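Local structure of GTPase HflX (Sulfolobus solfataricus P2, 2QTF) at residues A[331-334]-A[340-343]; A[193-198]-A[296-301]; A[73-76]-A[82-85]. The protein hydrolyses GTP, for which it is specific, and associates with the 50S ribosomal subunit, with a possible role in protein synthesis or ribosome biogenesis. All blocks are in the same frame, centred on the assembly; numbering follows the deposited sequence.

Contact 1 (A[331-334]-A[340-343])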
ATOM      1  N   ILE A 331      -0.322   4.982  21.650  1.00 22.38           N
ATOM      2  CA  ILE A 331      -0.150   3.712  22.407  1.00 24.33           C
ATOM      3  C   ILE A 331       0.892   2.793  21.769  1.00 22.97           C
ATOM      4  O   ILE A 331       1.032   2.762  20.576  1.00 22.54           O
ATOM      5  CB  ILE A 331      -1.505   2.982  22.640  1.00 21.94           C
ATOM      6  CG1 ILE A 331      -2.145   2.638  21.277  1.00 21.84           C
ATOM      7  CG2 ILE A 331      -2.456   4.056  23.328  1.00 26.15           C
ATOM      8  CD1 ILE A 331      -3.515   1.872  21.292  1.00 24.30           C
ATOM      9  N   PRO A 332       1.598   2.026  22.582  1.00 23.57           N
ATOM     10  CA  PRO A 332       2.465   0.992  22.045  1.00 22.59           C
ATOM     11  C   PRO A 332       1.732  -0.302  21.955  1.00 22.47           C
ATOM     12  O   PRO A 332       1.001  -0.691  22.943  1.00 20.66           O
ATOM     13  CB  PRO A 332       3.553   0.869  23.140  1.00 23.40           C
ATOM     14  CG  PRO A 332       2.719   1.205  24.490  1.00 23.52           C
ATOM     15  CD  PRO A 332       1.654   2.159  24.072  1.00 24.28           C
ATOM     16  N   ILE A 333       1.906  -1.001  20.851  1.00 21.09           N
ATOM     17  CA  ILE A 333       1.295  -2.311  20.727  1.00 22.27           C
ATOM     18  C   ILE A 333       2.243  -3.242  20.014  1.00 23.00           C
ATOM     19  O   ILE A 333       3.236  -2.795  19.384  1.00 23.37           O
ATOM     20  CB  ILE A 333      -0.003  -2.271  19.819  1.00 21.80           C
ATOM     21  CG1 ILE A 333       0.398  -1.783  18.385  1.00 23.47           C
ATOM     22  CG2 ILE A 333      -1.082  -1.377  20.500  1.00 19.23           C
ATOM     23  CD1 ILE A 333      -0.788  -1.857  17.329  1.00 24.19           C
ATOM     24  N   SER A 334       1.927  -4.527  20.024  1.00 23.46           N
ATOM     25  CA  SER A 334       2.539  -5.461  19.066  1.00 24.24           C
ATOM     26  C   SER A 334       1.405  -6.241  18.418  1.00 25.04           C
ATOM     27  O   SER A 334       0.785  -7.094  19.062  1.00 25.89           O
ATOM     28  CB  SER A 334       3.542  -6.393  19.682  1.00 25.35           C
ATOM     29  OG  SER A 334       3.804  -7.358  18.663  1.00 27.13           O
ATOM     30  N   ASN A 340      -0.849  -5.585  24.176  1.00 20.85           N
ATOM     31  CA  ASN A 340      -1.657  -4.350  24.409  1.00 22.03           C
ATOM     32  C   ASN A 340      -2.824  -4.263  23.503  1.00 22.13           C
ATOM     33  O   ASN A 340      -3.261  -3.200  23.155  1.00 25.52           O
ATOM     34  CB  ASN A 340      -0.834  -3.036  24.330  1.00 23.78           C
ATOM     35  CG  ASN A 340      -0.033  -2.807  25.594  1.00 35.64           C
ATOM     36  OD1 ASN A 340      -0.511  -3.113  26.719  1.00 37.38           O
ATOM     37  ND2 ASN A 340       1.197  -2.335  25.435  1.00 38.62           N
ATOM     38  N   LEU A 341      -3.303  -5.399  23.065  1.00 23.30           N
ATOM     39  CA  LEU A 341      -4.445  -5.350  22.183  1.00 26.09           C
ATOM     40  C   LEU A 341      -5.767  -4.980  22.862  1.00 23.95           C
ATOM     41  O   LEU A 341      -6.668  -4.342  22.239  1.00 23.34           O
ATOM     42  CB  LEU A 341      -4.523  -6.652  21.419  1.00 27.59           C
ATOM     43  CG  LEU A 341      -3.694  -6.479  20.103  1.00 35.35           C
ATOM     44  CD1 LEU A 341      -2.549  -5.428  19.824  1.00 30.18           C
ATOM     45  CD2 LEU A 341      -3.203  -7.754  19.898  1.00 38.26           C
ATOM     46  N   GLU A 342      -5.827  -5.221  24.166  1.00 22.45           N
ATOM     47  CA  GLU A 342      -6.977  -4.813  24.925  1.00 21.71           C
ATOM     48  C   GLU A 342      -6.927  -3.308  25.075  1.00 22.25           C
ATOM     49  O   GLU A 342      -7.926  -2.627  24.956  1.00 21.11           O
ATOM     50  CB  GLU A 342      -7.024  -5.504  26.293  1.00 21.51           C
ATOM     51  CG  GLU A 342      -8.298  -5.031  27.136  1.00 22.95           C
ATOM     52  CD  GLU A 342      -9.692  -5.430  26.575  1.00 23.54           C
ATOM     53  OE1 GLU A 342      -9.716  -6.348  25.756  1.00 22.84           O
ATOM     54  OE2 GLU A 342     -10.715  -4.821  27.061  1.00 21.42           O
ATOM     55  N   LEU A 343      -5.727  -2.755  25.269  1.00 21.19           N
ATOM     56  CA  LEU A 343      -5.657  -1.277  25.239  1.00 22.78           C
ATOM     57  C   LEU A 343      -6.098  -0.691  23.908  1.00 20.63           C
ATOM     58  O   LEU A 343      -6.827   0.296  23.875  1.00 22.17           O
ATOM     59  CB  LEU A 343      -4.206  -0.764  25.565  1.00 22.80           C
ATOM     60  CG  LEU A 343      -3.915   0.755  25.525  1.00 22.39           C
ATOM     61  CD1 LEU A 343      -4.778   1.549  26.478  1.00 27.15           C
ATOM     62  CD2 LEU A 343      -2.359   0.989  25.794  1.00 25.46           C
TER
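N340 reaches across to the end of the strand and gives its side-chain ND2 to the backbone oxygen of P332, 3.0 Å from ND2 to O. The bond is bent, 136° at the hydrogen, and ND2 stands above the carbonyl plane, 40° out of it, rather than on a lone pair. P332 has no N-H to offer, but its carbonyl accepts, and its ring CG lies 4.0 Å from N340 ND2. Asparagine suits this place because its short amide can bond to the strand and because it tolerates the left-handed backbone conformation N340 adopts better than most. With an alanine here the P332 oxygen would probably lose this donor, and the start of the helix its polar tie to the strand end. Apolar contacts flank the bond: L343 CD2 meets I331 CB at 3.8 Å, the side chains running past each other in opposite directions, and L341 CD1 comes to 4.1 Å from I333 CB. L343 is brought to I331 by its CG lying anti to the backbone N, chi1 177°. These residues join the last strand of the G-domain sheet, 327-332, to the C-terminal helix 341-355 through a short loop; N340 holds the N-cap position, though its side chain makes no capping bond. S334, inferred to belong to the GTP site, lies in that loop; its OG is hydrogen-bonded to D303 and to the backbone N of K337. On the sheet side, I331 and I333 pair through their backbones with the neighbouring strand 295-300, while P332 rests on L309 and L313 of helix 309-323.

Contact 2 (A[193-198]-A[296-301]). With SO4 (sulfate ion), chain F.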
ATOM      1  N   THR A 193      -1.550  -4.220   7.809  1.00 22.55           N
ATOM      2  CA  THR A 193      -2.387  -5.408   7.532  1.00 24.25           C
ATOM      3  C   THR A 193      -2.478  -6.254   8.812  1.00 20.98           C
ATOM      4  O   THR A 193      -3.576  -6.693   9.157  1.00 21.77           O
ATOM      5  CB  THR A 193      -1.727  -6.213   6.395  1.00 24.91           C
ATOM      6  OG1 THR A 193      -1.680  -5.355   5.287  1.00 26.15           O
ATOM      7  CG2 THR A 193      -2.487  -7.499   6.049  1.00 28.93           C
ATOM      8  N   SER A 194      -1.370  -6.367   9.564  1.00 22.24           N
ATOM      9  CA  SER A 194      -1.371  -7.207  10.782  1.00 22.14           C
ATOM     10  C   SER A 194      -2.289  -6.568  11.780  1.00 22.37           C
ATOM     11  O   SER A 194      -3.029  -7.295  12.447  1.00 22.96           O
ATOM     12  CB  SER A 194      -0.006  -7.444  11.436  1.00 23.70           C
ATOM     13  OG  SER A 194       0.519  -6.200  11.792  1.00 36.68           O
ATOM     14  N   LEU A 195      -2.299  -5.253  11.889  1.00 20.58           N
ATOM     15  CA  LEU A 195      -3.233  -4.564  12.830  1.00 21.87           C
ATOM     16  C   LEU A 195      -4.734  -4.732  12.422  1.00 21.08           C
ATOM     17  O   LEU A 195      -5.618  -5.086  13.224  1.00 22.88           O
ATOM     18  CB  LEU A 195      -2.907  -3.097  12.833  1.00 21.82           C
ATOM     19  CG  LEU A 195      -3.803  -2.264  13.782  1.00 28.37           C
ATOM     20  CD1 LEU A 195      -3.532  -2.894  15.142  1.00 34.65           C
ATOM     21  CD2 LEU A 195      -3.236  -0.850  13.861  1.00 30.03           C
ATOM     22  N   PHE A 196      -4.997  -4.539  11.145  1.00 20.83           N
ATOM     23  CA  PHE A 196      -6.358  -4.770  10.591  1.00 22.52           C
ATOM     24  C   PHE A 196      -6.835  -6.206  10.851  1.00 24.00           C
ATOM     25  O   PHE A 196      -7.957  -6.456  11.344  1.00 23.91           O
ATOM     26  CB  PHE A 196      -6.329  -4.544   9.074  1.00 21.31           C
ATOM     27  CG  PHE A 196      -7.703  -4.504   8.461  1.00 23.78           C
ATOM     28  CD1 PHE A 196      -8.358  -3.310   8.362  1.00 21.90           C
ATOM     29  CD2 PHE A 196      -8.295  -5.664   7.884  1.00 29.17           C
ATOM     30  CE1 PHE A 196      -9.620  -3.199   7.778  1.00 22.26           C
ATOM     31  CE2 PHE A 196      -9.604  -5.542   7.288  1.00 30.09           C
ATOM     32  CZ  PHE A 196     -10.227  -4.260   7.293  1.00 24.57           C
ATOM     33  N   ASN A 197      -5.974  -7.163  10.524  1.00 24.61           N
ATOM     34  CA  ASN A 197      -6.346  -8.535  10.698  1.00 25.44           C
ATOM     35  C   ASN A 197      -6.560  -8.866  12.111  1.00 26.22           C
ATOM     36  O   ASN A 197      -7.469  -9.678  12.474  1.00 25.98           O
ATOM     37  CB  ASN A 197      -5.274  -9.473  10.114  1.00 26.26           C
ATOM     38  CG  ASN A 197      -5.324  -9.513   8.644  1.00 28.41           C
ATOM     39  OD1 ASN A 197      -6.249  -8.955   8.036  1.00 28.73           O
ATOM     40  ND2 ASN A 197      -4.332 -10.161   8.031  1.00 27.36           N
ATOM     41  N   SER A 198      -5.737  -8.278  12.970  1.00 26.35           N
ATOM     42  CA  SER A 198      -5.890  -8.555  14.403  1.00 29.59           C
ATOM     43  C   SER A 198      -7.268  -8.084  14.976  1.00 31.03           C
ATOM     44  O   SER A 198      -7.990  -8.853  15.732  1.00 29.77           O
ATOM     45  CB  SER A 198      -4.746  -7.909  15.167  1.00 30.93           C
ATOM     46  OG  SER A 198      -5.037  -8.070  16.509  1.00 35.69           O
ATOM     47  N   LEU A 296      -5.344   8.335  16.295  1.00 22.14           N
ATOM     48  CA  LEU A 296      -4.781   7.495  17.320  1.00 21.10           C
ATOM     49  C   LEU A 296      -3.483   6.961  16.744  1.00 21.33           C
ATOM     50  O   LEU A 296      -3.505   6.246  15.733  1.00 20.82           O
ATOM     51  CB  LEU A 296      -5.728   6.295  17.545  1.00 23.81           C
ATOM     52  CG  LEU A 296      -5.245   5.164  18.491  1.00 23.54           C
ATOM     53  CD1 LEU A 296      -4.814   5.679  19.893  1.00 26.38           C
ATOM     54  CD2 LEU A 296      -6.382   4.005  18.675  1.00 23.80           C
ATOM     55  N   VAL A 297      -2.351   7.209  17.371  1.00 21.36           N
ATOM     56  CA  VAL A 297      -1.084   6.779  16.813  1.00 21.81           C
ATOM     57  C   VAL A 297      -0.751   5.484  17.504  1.00 23.28           C
ATOM     58  O   VAL A 297      -0.796   5.393  18.763  1.00 23.63           O
ATOM     59  CB  VAL A 297       0.118   7.841  17.047  1.00 19.68           C
ATOM     60  CG1 VAL A 297       1.402   7.275  16.452  1.00 22.53           C
ATOM     61  CG2 VAL A 297      -0.261   9.243  16.513  1.00 20.84           C
ATOM     62  N   THR A 298      -0.433   4.443  16.717  1.00 23.27           N
ATOM     63  CA  THR A 298      -0.036   3.225  17.360  1.00 23.07           C
ATOM     64  C   THR A 298       1.425   2.926  17.002  1.00 23.34           C
ATOM     65  O   THR A 298       1.741   2.635  15.855  1.00 21.48           O
ATOM     66  CB  THR A 298      -0.926   1.998  16.988  1.00 22.39           C
ATOM     67  OG1 THR A 298      -0.810   1.736  15.592  1.00 22.97           O
ATOM     68  CG2 THR A 298      -2.397   2.223  17.330  1.00 22.91           C
ATOM     69  N   LEU A 299       2.265   2.957  18.012  1.00 23.69           N
ATOM     70  CA  LEU A 299       3.640   2.549  17.895  1.00 25.72           C
ATOM     71  C   LEU A 299       3.742   1.030  17.958  1.00 26.43           C
ATOM     72  O   LEU A 299       3.568   0.418  19.009  1.00 25.14           O
ATOM     73  CB  LEU A 299       4.445   3.261  19.039  1.00 27.88           C
ATOM     74  CG  LEU A 299       5.933   3.157  19.055  1.00 30.35           C
ATOM     75  CD1 LEU A 299       6.445   3.639  17.572  1.00 28.75           C
ATOM     76  CD2 LEU A 299       6.446   4.063  20.210  1.00 26.50           C
ATOM     77  N   ASN A 300       3.948   0.425  16.788  1.00 24.13           N
ATOM     78  CA  ASN A 300       3.802  -0.989  16.580  1.00 24.07           C
ATOM     79  C   ASN A 300       5.159  -1.723  16.563  1.00 25.42           C
ATOM     80  O   ASN A 300       6.204  -1.047  16.562  1.00 24.78           O
ATOM     81  CB  ASN A 300       3.083  -1.209  15.227  1.00 23.22           C
ATOM     82  CG  ASN A 300       2.590  -2.649  15.042  1.00 22.75           C
ATOM     83  OD1 ASN A 300       2.198  -3.354  15.982  1.00 24.16           O
ATOM     84  ND2 ASN A 300       2.646  -3.119  13.819  1.00 22.00           N
ATOM     85  N   LYS A 301       5.087  -3.061  16.624  1.00 24.28           N
ATOM     86  CA  LYS A 301       6.209  -4.023  16.549  1.00 27.42           C
ATOM     87  C   LYS A 301       7.095  -3.888  17.769  1.00 29.19           C
ATOM     88  O   LYS A 301       8.313  -4.175  17.691  1.00 30.67           O
ATOM     89  CB  LYS A 301       7.042  -3.771  15.276  1.00 26.42           C
ATOM     90  CG  LYS A 301       6.264  -3.846  14.020  1.00 26.53           C
ATOM     91  CD  LYS A 301       7.269  -3.916  12.816  1.00 32.87           C
ATOM     92  CE  LYS A 301       6.492  -3.922  11.553  1.00 33.05           C
ATOM     93  NZ  LYS A 301       7.352  -4.256  10.335  1.00 33.09           N
TER
HETATM   94  S   SO4 F 501       1.977  -3.060   6.078  1.00 29.58           S
HETATM   95  O1  SO4 F 501       0.654  -3.629   5.905  1.00 30.15           O
HETATM   96  O2  SO4 F 501       2.746  -3.753   7.092  1.00 30.18           O
HETATM   97  O3  SO4 F 501       2.012  -1.761   6.735  1.00 21.68           O
HETATM   98  O4  SO4 F 501       2.737  -3.070   4.804  1.00 24.53           O
HETATM   99  O   HOH W   1       2.693  -5.954  13.034  1.00 32.22           O
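L195 and T298 make the direct packing contact between helix and strand, a light one: leucine CD2 lies 3.9 Å from T298 OG1, the side chains meeting at a slant. Leucine suits a helix face laid on a sheet, and with CG anti to the backbone N (chi1 -180°) its CD2 reaches T298, while I262 and V264 of the adjoining strand 260-266 also pack on the leucine. T298 turns its hydroxyl into this apolar setting, where OG1 is buried with no hydrogen-bond partner in the model.

The polar link runs through water. S194 OG and N300 ND2 are 4.3 Å apart, too far for a direct bond, and one water spans them: it donates to S194 OG at a short 2.5 Å and accepts from N300 ND2 at 2.9 Å. S194 OG is also tied to the carbonyl of G191 in the P-loop. The asparagine amide suits its place by both donating, to that water and S190 O, and accepting, at OD1, from A335 N. K301, just past the strand, bonds through NZ to the carbonyl of N189, a second tie to the P-loop. This is the P-loop GTPase arrangement, in which the Walker A loop leads into helix 192-200 and N300 and K301 begin the NKxD motif, inferred to bind GTP.

The anion comes third. T193 grips one sulfate oxygen twice: its backbone N reaches O1 at 3.0 Å in a fairly straight bond (159°), and OG1 reaches the same atom at 3.0 Å. Threonine, also predicted to bind magnesium here, offers a hydroxyl next to its backbone N-H for it. N189 N, G191 N and K192 NZ also bond to the sulfate, which probably came from the crystallisation liquor and sits where a nucleotide phosphate would be expected.

Contact 3 (A[73-76]-A[82-85])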
ATOM      1  N   ASN A  73       7.848 -10.064 -24.663  1.00 26.70           N
ATOM      2  CA  ASN A  73       8.444 -11.385 -24.711  1.00 26.56           C
ATOM      3  C   ASN A  73       8.008 -12.220 -23.496  1.00 25.94           C
ATOM      4  O   ASN A  73       7.564 -13.337 -23.696  1.00 25.86           O
ATOM      5  CB  ASN A  73       9.944 -11.244 -24.718  1.00 26.20           C
ATOM      6  CG  ASN A  73      10.455 -10.787 -26.085  1.00 31.71           C
ATOM      7  OD1 ASN A  73      11.284  -9.887 -26.202  1.00 31.26           O
ATOM      8  ND2 ASN A  73       9.852 -11.313 -27.093  1.00 37.59           N
ATOM      9  N   ILE A  74       8.047 -11.637 -22.272  1.00 24.96           N
ATOM     10  CA  ILE A  74       7.517 -12.343 -21.055  1.00 23.15           C
ATOM     11  C   ILE A  74       6.038 -12.722 -21.179  1.00 24.50           C
ATOM     12  O   ILE A  74       5.695 -13.862 -20.872  1.00 24.37           O
ATOM     13  CB  ILE A  74       7.767 -11.542 -19.789  1.00 24.84           C
ATOM     14  CG1 ILE A  74       9.279 -11.234 -19.701  1.00 23.40           C
ATOM     15  CG2 ILE A  74       7.119 -12.183 -18.585  1.00 20.73           C
ATOM     16  CD1 ILE A  74       9.610 -10.309 -18.473  1.00 21.31           C
ATOM     17  N   ARG A  75       5.167 -11.790 -21.634  1.00 24.11           N
ATOM     18  CA  ARG A  75       3.718 -12.085 -21.695  1.00 25.90           C
ATOM     19  C   ARG A  75       3.431 -13.182 -22.690  1.00 26.83           C
ATOM     20  O   ARG A  75       2.523 -13.982 -22.483  1.00 25.62           O
ATOM     21  CB  ARG A  75       2.914 -10.855 -22.147  1.00 25.02           C
ATOM     22  CG  ARG A  75       2.913  -9.736 -21.047  1.00 23.59           C
ATOM     23  CD  ARG A  75       2.154  -8.501 -21.660  1.00 24.28           C
ATOM     24  NE  ARG A  75       1.946  -7.452 -20.631  1.00 26.42           N
ATOM     25  CZ  ARG A  75       1.518  -6.221 -20.937  1.00 27.30           C
ATOM     26  NH1 ARG A  75       1.318  -5.921 -22.228  1.00 22.28           N
ATOM     27  NH2 ARG A  75       1.249  -5.352 -19.945  1.00 24.85           N
ATOM     28  N   ARG A  76       4.188 -13.189 -23.796  1.00 29.08           N
ATOM     29  CA  ARG A  76       4.037 -14.332 -24.779  1.00 30.48           C
ATOM     30  C   ARG A  76       4.368 -15.676 -24.151  1.00 29.71           C
ATOM     31  O   ARG A  76       3.531 -16.560 -24.156  1.00 32.21           O
ATOM     32  CB  ARG A  76       4.902 -14.108 -26.043  1.00 30.60           C
ATOM     33  CG  ARG A  76       4.715 -15.329 -27.066  1.00 32.74           C
ATOM     34  CD  ARG A  76       5.827 -15.212 -28.185  1.00 34.28           C
ATOM     35  NE  ARG A  76       7.181 -15.336 -27.626  1.00 37.27           N
ATOM     36  CZ  ARG A  76       8.079 -14.368 -27.595  1.00 35.59           C
ATOM     37  NH1 ARG A  76       7.826 -13.137 -28.054  1.00 33.24           N
ATOM     38  NH2 ARG A  76       9.234 -14.632 -27.083  1.00 37.12           N
ATOM     39  N   GLU A  82       0.168 -13.690 -15.547  1.00 31.06           N
ATOM     40  CA  GLU A  82       0.333 -12.258 -15.471  1.00 30.66           C
ATOM     41  C   GLU A  82       1.778 -11.968 -15.128  1.00 25.22           C
ATOM     42  O   GLU A  82       2.396 -12.705 -14.319  1.00 23.09           O
ATOM     43  CB  GLU A  82      -0.559 -11.791 -14.312  1.00 29.16           C
ATOM     44  CG  GLU A  82      -0.563 -10.198 -14.006  1.00 38.20           C
ATOM     45  CD  GLU A  82      -2.030  -9.552 -13.854  1.00 41.23           C
ATOM     46  OE1 GLU A  82      -2.343  -8.324 -14.271  1.00 47.96           O
ATOM     47  OE2 GLU A  82      -2.878 -10.320 -13.359  1.00 50.34           O
ATOM     48  N   VAL A  83       2.331 -10.905 -15.703  1.00 22.55           N
ATOM     49  CA  VAL A  83       3.608 -10.379 -15.174  1.00 23.16           C
ATOM     50  C   VAL A  83       3.336  -8.911 -14.708  1.00 21.44           C
ATOM     51  O   VAL A  83       2.666  -8.138 -15.439  1.00 23.42           O
ATOM     52  CB  VAL A  83       4.814 -10.488 -16.218  1.00 24.60           C
ATOM     53  CG1 VAL A  83       4.483  -9.801 -17.599  1.00 24.35           C
ATOM     54  CG2 VAL A  83       6.010  -9.741 -15.710  1.00 20.94           C
ATOM     55  N   LEU A  84       3.835  -8.555 -13.533  1.00 22.26           N
ATOM     56  CA  LEU A  84       3.708  -7.181 -13.021  1.00 21.21           C
ATOM     57  C   LEU A  84       5.144  -6.742 -12.889  1.00 21.41           C
ATOM     58  O   LEU A  84       5.912  -7.437 -12.246  1.00 22.28           O
ATOM     59  CB  LEU A  84       3.097  -7.201 -11.611  1.00 20.42           C
ATOM     60  CG  LEU A  84       1.636  -7.755 -11.596  1.00 21.87           C
ATOM     61  CD1 LEU A  84       1.125  -7.829 -10.055  1.00 22.76           C
ATOM     62  CD2 LEU A  84       0.743  -6.877 -12.517  1.00 22.32           C
ATOM     63  N   ASP A  85       5.469  -5.534 -13.373  1.00 19.98           N
ATOM     64  CA  ASP A  85       6.719  -4.919 -12.948  1.00 18.90           C
ATOM     65  C   ASP A  85       6.396  -3.961 -11.764  1.00 22.25           C
ATOM     66  O   ASP A  85       5.286  -3.992 -11.178  1.00 17.84           O
ATOM     67  CB  ASP A  85       7.456  -4.237 -14.131  1.00 19.12           C
ATOM     68  CG  ASP A  85       6.827  -2.911 -14.571  1.00 23.33           C
ATOM     69  OD1 ASP A  85       5.654  -2.642 -14.161  1.00 21.55           O
ATOM     70  OD2 ASP A  85       7.489  -2.187 -15.364  1.00 20.35           O
TER
HETATM   71  O   HOH W   2       1.433  -7.480 -17.686  1.00 31.14           O
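V83 presents its branched side chain to the helix, and I74 and R75 meet it there in different ways. I74 sends its branch methyl CG2, rather than the longer CG1-CD1 arm, against the valine: CG2 lies 3.7 Å from V83 CG1 and equally far from V83 CB. This follows from the isoleucine torsions. CG2 stands anti to the backbone N and projects at the valine, while CG1 takes the place beside the backbone N (chi1 -55°) and the arm runs on extended to CD1. I74 also touches L60 and I62 of strand 59-62, so a beta-branched residue here can spread over neighbouring strands.

V83 holds CG1 between its backbone N and its carbonyl carbon, chi1 55°. That setting places CG1 at both helix residues, since R75 CG lies 3.8 Å from it. Both helix side chains cross the valine at about a right angle. Valine suits a strand position buried under a helix, being compact and wholly apolar; F71 and L78 of the same helix pack on it as well.

R75 combines an apolar stem with a polar end. Its CG lies beside the valine, and the chain then continues extended from CG to NE (chi3 173°), carrying NE to within a water's span of the V83 carbonyl. A water in the guanidinium plane, at its edge, accepts from R75 NE at 3.0 Å and donates to V83 O at 2.6 Å, so it bridges two groups that make no direct hydrogen bond. NH2 has a stronger partner in E115, a salt bridge.

Helix 68-78 returning onto strand 82-84 is the second half of a beta-alpha-beta crossover, which begins at the parallel neighbour 59-62 in the N-terminal sheet.

Overall arrangement
Along the chain contact 3 comes first, then contact 2, then contact 1, each closing before the next opens. Contacts 1 and 2 are neighbours, with centres 9 Å apart: strands 327-332 and 295-300 lie side by side in the mixed sheet of the G domain, and I333 CD1 packs 3.7 Å from L195 CD1 of the P-loop helix. Both hold residues inferred to bind GTP, so the inferred GTP site probably draws together distant parts of the sequence. Contact 3 belongs to the parallel four-stranded sheet of the N-terminal region, on the far side of the chain's centre, its centre about 34 Å from that of contact 2 and 43 Å from that of contact 1, and lies away from the annotated sites.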